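Local coordinates for protein MaoC-like dehydratase (Phytophthora Capsici, PDB 3KH8) that probably catalyses the reversible hydration of enoyl-CoA thioesters, as a MaoC-like hydro-lyase built from hot-dog domains, at residues Thr49-Tyr54 and Lys94-Asp99; Tyr62-Gly67 and Ala220-Leu225; Gly145-Ile150 and Thr163-Glu168. All blocks are in the same frame, centred on the assembly; numbering follows the deposited sequence.

Interaction 1: residues Thr49-Tyr54 and Lys94-Asp99; sequences TYTATY and KGQSQD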
# COMPACT_ATOMS: atom_id res chain seq x y z
N THR A 49 -17.28 -22.58 -6.41
CA THR A 49 -17.14 -21.55 -7.43
C THR A 49 -17.38 -20.17 -6.81
O THR A 49 -18.35 -19.98 -6.07
CB THR A 49 -18.09 -21.79 -8.62
OG1 THR A 49 -17.86 -23.10 -9.15
CG2 THR A 49 -17.87 -20.77 -9.72
N TYR A 50 -16.49 -19.23 -7.10
CA TYR A 50 -16.63 -17.86 -6.61
C TYR A 50 -16.14 -16.86 -7.64
O TYR A 50 -15.64 -17.23 -8.71
CB TYR A 50 -15.92 -17.68 -5.26
CG TYR A 50 -14.42 -17.84 -5.30
CD1 TYR A 50 -13.58 -16.73 -5.43
CD2 TYR A 50 -13.83 -19.11 -5.21
CE1 TYR A 50 -12.19 -16.88 -5.46
CE2 TYR A 50 -12.45 -19.26 -5.25
CZ TYR A 50 -11.63 -18.14 -5.37
OH TYR A 50 -10.27 -18.28 -5.41
N THR A 51 -16.30 -15.58 -7.32
CA THR A 51 -15.90 -14.50 -8.20
C THR A 51 -14.81 -13.67 -7.54
O THR A 51 -14.84 -13.43 -6.33
CB THR A 51 -17.11 -13.60 -8.55
OG1 THR A 51 -18.17 -14.43 -9.04
CG2 THR A 51 -16.75 -12.58 -9.61
N ALA A 52 -13.82 -13.27 -8.33
CA ALA A 52 -12.75 -12.40 -7.86
C ALA A 52 -12.65 -11.17 -8.76
O ALA A 52 -12.74 -11.28 -9.98
CB ALA A 52 -11.43 -13.15 -7.81
N THR A 53 -12.46 -10.02 -8.13
CA THR A 53 -12.38 -8.75 -8.84
C THR A 53 -11.21 -7.94 -8.29
O THR A 53 -11.00 -7.88 -7.08
CB THR A 53 -13.71 -7.96 -8.71
OG1 THR A 53 -14.76 -8.72 -9.33
CG2 THR A 53 -13.63 -6.59 -9.37
N TYR A 54 -10.45 -7.35 -9.20
CA TYR A 54 -9.34 -6.46 -8.85
C TYR A 54 -9.44 -5.22 -9.74
O TYR A 54 -9.91 -5.31 -10.88
CB TYR A 54 -7.99 -7.16 -9.08
CG TYR A 54 -7.71 -7.46 -10.54
CD1 TYR A 54 -6.94 -6.59 -11.32
CD2 TYR A 54 -8.24 -8.59 -11.15
CE1 TYR A 54 -6.70 -6.85 -12.66
CE2 TYR A 54 -8.00 -8.86 -12.49
CZ TYR A 54 -7.24 -7.99 -13.24
OH TYR A 54 -7.02 -8.27 -14.57
N LYS A 94 -8.81 -12.17 -1.53
CA LYS A 94 -9.51 -10.91 -1.80
C LYS A 94 -10.97 -11.10 -2.21
O LYS A 94 -11.84 -10.32 -1.80
CB LYS A 94 -8.76 -10.14 -2.89
CG LYS A 94 -9.16 -8.69 -3.03
CD LYS A 94 -8.66 -8.10 -4.33
CE LYS A 94 -9.04 -6.64 -4.44
NZ LYS A 94 -10.45 -6.47 -4.87
N GLY A 95 -11.23 -12.13 -3.01
CA GLY A 95 -12.53 -12.29 -3.65
C GLY A 95 -12.90 -11.01 -4.39
O GLY A 95 -12.12 -10.51 -5.20
N GLN A 96 -14.08 -10.47 -4.09
CA GLN A 96 -14.54 -9.23 -4.70
C GLN A 96 -14.50 -8.04 -3.74
O GLN A 96 -15.04 -6.97 -4.03
CB GLN A 96 -15.96 -9.40 -5.26
CG GLN A 96 -16.03 -10.17 -6.57
CD GLN A 96 -17.39 -10.03 -7.25
OE1 GLN A 96 -18.40 -10.50 -6.74
NE2 GLN A 96 -17.40 -9.37 -8.41
N SER A 97 -13.87 -8.23 -2.58
CA SER A 97 -13.79 -7.16 -1.59
C SER A 97 -12.78 -6.07 -1.95
O SER A 97 -11.71 -6.36 -2.48
CB SER A 97 -13.49 -7.71 -0.20
OG SER A 97 -13.40 -6.65 0.74
N GLN A 98 -13.15 -4.83 -1.64
CA GLN A 98 -12.23 -3.70 -1.77
C GLN A 98 -11.81 -3.21 -0.38
O GLN A 98 -11.07 -2.23 -0.26
CB GLN A 98 -12.88 -2.57 -2.58
CG GLN A 98 -13.05 -2.87 -4.08
CD GLN A 98 -11.73 -3.10 -4.83
OE1 GLN A 98 -10.73 -2.42 -4.60
NE2 GLN A 98 -11.74 -4.06 -5.74
N ASP A 99 -12.28 -3.90 0.66
CA ASP A 99 -12.02 -3.53 2.05
C ASP A 99 -11.09 -4.54 2.72
O ASP A 99 -10.64 -5.49 2.08
CB ASP A 99 -13.35 -3.43 2.81
CG ASP A 99 -13.26 -2.58 4.07
OD1 ASP A 99 -12.19 -2.00 4.37
OD2 ASP A 99 -14.28 -2.50 4.79

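Interaction 2: residues Tyr62-Gly67 and Ala220-Leu225; sequences YAVGIG and AQVYRL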
# COMPACT_ATOMS: atom_id res chain seq x y z
N TYR A 62 -0.37 -4.15 -4.53
CA TYR A 62 0.36 -5.41 -4.50
C TYR A 62 1.84 -5.22 -4.85
O TYR A 62 2.71 -5.74 -4.15
CB TYR A 62 -0.28 -6.44 -5.45
CG TYR A 62 0.50 -7.74 -5.51
CD1 TYR A 62 0.49 -8.63 -4.43
CD2 TYR A 62 1.26 -8.07 -6.64
CE1 TYR A 62 1.22 -9.83 -4.48
CE2 TYR A 62 1.99 -9.28 -6.69
CZ TYR A 62 1.96 -10.14 -5.60
OH TYR A 62 2.67 -11.33 -5.63
N ALA A 63 2.11 -4.49 -5.92
CA ALA A 63 3.48 -4.23 -6.36
C ALA A 63 4.31 -3.59 -5.24
O ALA A 63 5.42 -4.06 -4.96
CB ALA A 63 3.50 -3.35 -7.61
N VAL A 64 3.78 -2.56 -4.59
CA VAL A 64 4.48 -1.93 -3.47
C VAL A 64 4.56 -2.87 -2.25
O VAL A 64 5.54 -2.86 -1.52
CB VAL A 64 3.93 -0.50 -3.08
CG1 VAL A 64 3.86 0.42 -4.30
CG2 VAL A 64 2.59 -0.57 -2.38
N GLY A 65 3.53 -3.71 -2.09
CA GLY A 65 3.48 -4.70 -1.02
C GLY A 65 4.62 -5.70 -1.09
O GLY A 65 5.15 -6.12 -0.07
N ILE A 66 5.01 -6.09 -2.31
CA ILE A 66 6.14 -7.02 -2.48
C ILE A 66 7.47 -6.28 -2.68
O ILE A 66 8.50 -6.90 -2.94
CB ILE A 66 5.88 -8.08 -3.58
CG1 ILE A 66 5.65 -7.42 -4.95
CG2 ILE A 66 4.69 -8.98 -3.19
CD1 ILE A 66 5.67 -8.41 -6.13
N GLY A 67 7.43 -4.96 -2.56
CA GLY A 67 8.64 -4.14 -2.60
C GLY A 67 9.13 -3.76 -3.98
O GLY A 67 10.23 -3.23 -4.12
N ALA A 220 5.15 -6.35 6.13
CA ALA A 220 3.90 -7.11 6.29
C ALA A 220 2.68 -6.19 6.46
O ALA A 220 1.58 -6.56 6.07
CB ALA A 220 4.00 -8.08 7.47
N GLN A 221 2.90 -5.01 7.04
CA GLN A 221 1.82 -4.03 7.23
C GLN A 221 1.30 -3.53 5.89
O GLN A 221 0.12 -3.17 5.76
CB GLN A 221 2.29 -2.84 8.07
CG GLN A 221 2.78 -3.18 9.48
CD GLN A 221 3.01 -1.94 10.33
OE1 GLN A 221 3.05 -0.83 9.81
NE2 GLN A 221 3.15 -2.13 11.64
N VAL A 222 2.18 -3.50 4.89
CA VAL A 222 1.81 -3.07 3.54
C VAL A 222 1.32 -4.26 2.72
O VAL A 222 0.28 -4.18 2.06
CB VAL A 222 2.99 -2.36 2.80
CG1 VAL A 222 2.53 -1.79 1.46
CG2 VAL A 222 3.56 -1.24 3.66
N TYR A 223 2.05 -5.37 2.77
CA TYR A 223 1.69 -6.56 1.99
C TYR A 223 0.29 -7.11 2.32
O TYR A 223 -0.43 -7.55 1.43
CB TYR A 223 2.74 -7.67 2.09
CG TYR A 223 2.36 -8.87 1.25
CD1 TYR A 223 2.56 -8.88 -0.12
CD2 TYR A 223 1.73 -9.97 1.83
CE1 TYR A 223 2.17 -9.96 -0.90
CE2 TYR A 223 1.33 -11.06 1.05
CZ TYR A 223 1.56 -11.04 -0.31
OH TYR A 223 1.18 -12.10 -1.08
N ARG A 224 -0.09 -7.07 3.60
CA ARG A 224 -1.40 -7.60 4.03
C ARG A 224 -2.59 -6.92 3.34
O ARG A 224 -3.69 -7.49 3.28
CB ARG A 224 -1.54 -7.55 5.55
CG ARG A 224 -1.60 -6.15 6.18
CD ARG A 224 -1.29 -6.22 7.68
NE ARG A 224 -2.30 -6.99 8.42
CZ ARG A 224 -3.45 -6.48 8.87
NH1 ARG A 224 -3.74 -5.20 8.66
NH2 ARG A 224 -4.30 -7.26 9.53
N LEU A 225 -2.36 -5.72 2.81
CA LEU A 225 -3.42 -4.93 2.18
C LEU A 225 -3.86 -5.52 0.84
O LEU A 225 -4.84 -5.08 0.25
CB LEU A 225 -3.01 -3.45 2.06
CG LEU A 225 -2.59 -2.78 3.38
CD1 LEU A 225 -2.26 -1.30 3.21
CD2 LEU A 225 -3.65 -2.95 4.45
O HOH W 1 2.55 -12.71 -3.25

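Interaction 3: residues Gly145-Ile150 and Thr163-Glu168; sequences GKTKVI and TQTQFE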
# COMPACT_ATOMS: atom_id res chain seq x y z
N GLY A 145 -13.42 -18.01 -10.10
CA GLY A 145 -12.52 -18.93 -9.41
C GLY A 145 -13.20 -20.26 -9.13
O GLY A 145 -14.33 -20.29 -8.64
N LYS A 146 -12.51 -21.35 -9.44
CA LYS A 146 -12.99 -22.69 -9.15
C LYS A 146 -11.96 -23.41 -8.29
O LYS A 146 -10.83 -23.65 -8.72
CB LYS A 146 -13.25 -23.48 -10.43
CG LYS A 146 -14.37 -22.93 -11.30
CD LYS A 146 -14.71 -23.88 -12.43
CE LYS A 146 -15.68 -23.26 -13.43
NZ LYS A 146 -16.97 -22.83 -12.81
N THR A 147 -12.35 -23.75 -7.06
CA THR A 147 -11.43 -24.37 -6.12
C THR A 147 -11.84 -25.78 -5.71
O THR A 147 -13.02 -26.07 -5.51
CB THR A 147 -11.16 -23.47 -4.88
OG1 THR A 147 -10.53 -24.23 -3.84
CG2 THR A 147 -12.44 -22.87 -4.34
N LYS A 148 -10.83 -26.66 -5.62
CA LYS A 148 -11.04 -28.07 -5.32
C LYS A 148 -9.81 -28.67 -4.65
O LYS A 148 -8.68 -28.40 -5.05
CB LYS A 148 -11.35 -28.83 -6.60
CG LYS A 148 -12.09 -30.14 -6.38
CD LYS A 148 -11.90 -31.09 -7.55
CE LYS A 148 -13.00 -32.15 -7.59
NZ LYS A 148 -13.22 -32.82 -6.27
N VAL A 149 -10.04 -29.49 -3.62
CA VAL A 149 -8.97 -30.27 -3.00
C VAL A 149 -8.62 -31.43 -3.94
O VAL A 149 -9.48 -32.24 -4.28
CB VAL A 149 -9.38 -30.81 -1.61
CG1 VAL A 149 -8.28 -31.70 -1.03
CG2 VAL A 149 -9.68 -29.65 -0.66
N ILE A 150 -7.35 -31.48 -4.37
CA ILE A 150 -6.91 -32.45 -5.38
C ILE A 150 -5.96 -33.53 -4.84
O ILE A 150 -5.71 -34.53 -5.52
CB ILE A 150 -6.28 -31.76 -6.63
CG1 ILE A 150 -5.05 -30.92 -6.23
CG2 ILE A 150 -7.33 -30.93 -7.37
CD1 ILE A 150 -4.20 -30.47 -7.40
N THR A 163 -4.74 -27.86 -2.50
CA THR A 163 -5.95 -27.18 -2.95
C THR A 163 -5.67 -26.41 -4.24
O THR A 163 -4.82 -25.51 -4.28
CB THR A 163 -6.52 -26.22 -1.87
OG1 THR A 163 -6.84 -26.97 -0.69
CG2 THR A 163 -7.78 -25.51 -2.37
N GLN A 164 -6.38 -26.79 -5.30
CA GLN A 164 -6.23 -26.19 -6.60
C GLN A 164 -7.26 -25.07 -6.81
O GLN A 164 -8.41 -25.20 -6.41
CB GLN A 164 -6.39 -27.25 -7.69
CG GLN A 164 -6.29 -26.73 -9.12
CD GLN A 164 -6.43 -27.84 -10.14
OE1 GLN A 164 -5.64 -28.78 -10.17
NE2 GLN A 164 -7.45 -27.74 -10.99
N THR A 165 -6.81 -23.99 -7.42
CA THR A 165 -7.70 -22.90 -7.82
C THR A 165 -7.47 -22.58 -9.29
O THR A 165 -6.34 -22.31 -9.71
CB THR A 165 -7.47 -21.63 -6.96
OG1 THR A 165 -7.71 -21.94 -5.59
CG2 THR A 165 -8.42 -20.51 -7.39
N GLN A 166 -8.54 -22.63 -10.07
CA GLN A 166 -8.49 -22.24 -11.47
C GLN A 166 -9.24 -20.93 -11.67
O GLN A 166 -10.41 -20.82 -11.30
CB GLN A 166 -9.07 -23.35 -12.35
CG GLN A 166 -8.19 -24.58 -12.49
CD GLN A 166 -8.85 -25.69 -13.28
OE1 GLN A 166 -9.73 -26.39 -12.78
NE2 GLN A 166 -8.42 -25.86 -14.53
N PHE A 167 -8.56 -19.94 -12.24
CA PHE A 167 -9.19 -18.68 -12.60
C PHE A 167 -9.40 -18.58 -14.10
O PHE A 167 -8.52 -18.95 -14.89
CB PHE A 167 -8.38 -17.47 -12.11
CG PHE A 167 -8.47 -17.25 -10.63
CD1 PHE A 167 -9.68 -16.85 -10.04
CD2 PHE A 167 -7.36 -17.44 -9.82
CE1 PHE A 167 -9.77 -16.65 -8.68
CE2 PHE A 167 -7.44 -17.23 -8.45
CZ PHE A 167 -8.65 -16.84 -7.87
N GLU A 168 -10.57 -18.08 -14.48
CA GLU A 168 -10.96 -17.93 -15.87
C GLU A 168 -11.88 -16.72 -16.05
O GLU A 168 -12.53 -16.28 -15.10
CB GLU A 168 -11.67 -19.21 -16.35
CG GLU A 168 -12.83 -19.65 -15.45
CD GLU A 168 -13.51 -20.93 -15.92
OE1 GLU A 168 -12.85 -21.78 -16.54
OE2 GLU A 168 -14.72 -21.07 -15.65
O HOH W 2 -10.14 -26.18 -9.41

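Interaction 1: residues Thr49-Tyr54 and Lys94-Asp99
The side chain of Gln-96 runs obliquely over Thr-51 and Thr-53, two threonines that point to the same side of strand 48-54. Its amide nitrogen NE2 donates to Thr-53 OG1 at 2.9 Å, nearly straight at 165°, with the hydroxyl lying almost in the plane of the amide. Thr-53 holds OG1 anti to its own carbonyl carbon (chi1 -63°), which turns the hydroxyl to meet the amide N-H; Thr-142 OG1 on the neighbouring strand is its second hydrogen-bond partner. The methyl CG2 of Thr-51 packs against the same amide, 3.5 Å from Gln-96 CD. Strand 48-54 is an edge strand of the hot-dog sheet in the MFE-2 hydratase 2-like domain, paired along one side with strand 141-154. Its other side meets the loop that leaves helix 91-94, in a type II' turn from Lys-94 to Ser-97. Gly-95, at positive phi in that turn, offers its carbonyl O to Thr-53 N at 3.0 Å, the donor standing well above the carbonyl plane. Lys-94 reaches in extended as far as CE and bends at its last torsion (chi4 -80°), turning NZ to Thr-53 O, to which it donates at 2.7 Å. The same ammonium donates to Ser-97 O, also at 2.7 Å, and thereby joins the strand's backbone to the far end of the turn.

Interaction 2: residues Tyr62-Gly67 and Ala220-Leu225
This is a buried contact between two helix ends, helix 56-65 of the MFE-2 hydratase 2-like region and helix 219-223 of the MaoC-like region, and it contains no direct hydrogen bond. The backbones come very close at Gly-65, whose CA lies 4.0 Å from Tyr-223 CA; Gly-65 has no side chain to hold the two backbones apart. The carbonyl O of Gly-65 lies at the edge of the Tyr-223 ring, near its plane and 3.6 Å from Tyr-223 CB. Tyr-62 and Tyr-223 extend side by side in the same direction, each with CG anti to the backbone N (chi1 177° and -179°), and their rings touch at an oblique angle, CE1 to CE1 at 3.7 Å. Both hydroxyls hydrogen-bond to one water, 2.8 Å from Tyr-62 OH and 2.6 Å from Tyr-223 OH, a bridge that links the far ends of the two rings. Just after Gly-65 the first helix closes in a Schellman motif with Gly-67 as its C-prime residue, and within this turn Ile-66 sets its CG2 methyl 3.5 Å from Tyr-223 CE1. The Tyr-223 ring also meets His-250 edge-to-face, beside helix 251-266, while Tyr-87 makes a similar ring contact with Tyr-62. Away from the aromatic pair, Val-222 CG1 touches Gly-65 CA and Val-64 CG2, at 3.9 and 4.0 Å, the two valines crossing at about a right angle. Val-64 also packs against Val-222 of the second subunit, which brings this helix pair to the dimer interface.

Interaction 3: residues Gly145-Ile150 and Thr163-Glu168
Backbone hydrogen bonds carry the pairing of Gly-145-Ile-150 with Thr-163-Glu-168, two antiparallel strands of a beta hairpin in the hot-dog sheet. Lys-146 and Gln-166 form one hydrogen-bonded pair, with Lys-146 N donating to Gln-166 O at 2.9 Å and Gln-166 N returning a bond to Lys-146 O. Lys-148 and Gln-164 repeat the pattern two residues along. CA-H...O contacts lie between these bonds, such as Thr-147 CA to Gln-164 O at 3.1 Å.

Van der Waals contacts fill in around the backbone bonds. On the face of Gly-145, Thr-147 and Val-149, the Phe-167 ring swings across to Gly-145, its CD1 3.6 Å from Gly-145 CA, and lies directly against the glycine's backbone. Thr-165 CG2 lies over one face of that ring, toward its rim, and helix 91-94 packs on Phe-167 through Leu-91 and Pro-92. Further along, Thr-163 CG2 reaches 3.4 Å from Thr-147 OG1, a hydroxyl that also donates a weak hydrogen bond to Gln-164 O. At the other end, Ile-150 crosses Gln-164 at about a right angle, with CD1 3.6 Å from Gln-164 OE1.

Polar groups gather on the face of Lys-146, Gln-164 and Gln-166. A water donates to Lys-146 O at 2.7 Å and, weakly, to Gln-166 OE1. Lys-146 NZ stays 4.0 Å from Glu-168 OE2, beyond a salt bridge, with its CE carbon closer to the carboxylate. The charges probably add little more than a loose attraction, which Lys-146 shares with Glu-47 in a long, weak ion pair, and the pairing is held mainly by the four backbone bonds, with the Phe-167 ring packed against Gly-145.

Overall arrangement
From the N terminus, strand 48-54 leads straight into helix 56-65, so the first segments of interactions 1 and 2 are neighbours in the chain. Interaction 1 closes a loop with helices but no strand when the chain returns after helix 91-94. Interaction 3 follows in series as a hairpin of two long strands, and touches interaction 1 through Tyr-50, whose strand pairs with strand 141-154. Interaction 2 closes last, at 220-225: its long loop contains interaction 3 entirely and crosses interaction 1. Interaction 1 thus fastens the loop after helix 91-94 to the beta sheet whose strands interaction 3 pairs, both in the N-terminal hydratase-like region, whereas interaction 2 ties that region to the MaoC-like one. Interactions 1 and 2 also touch the second subunit.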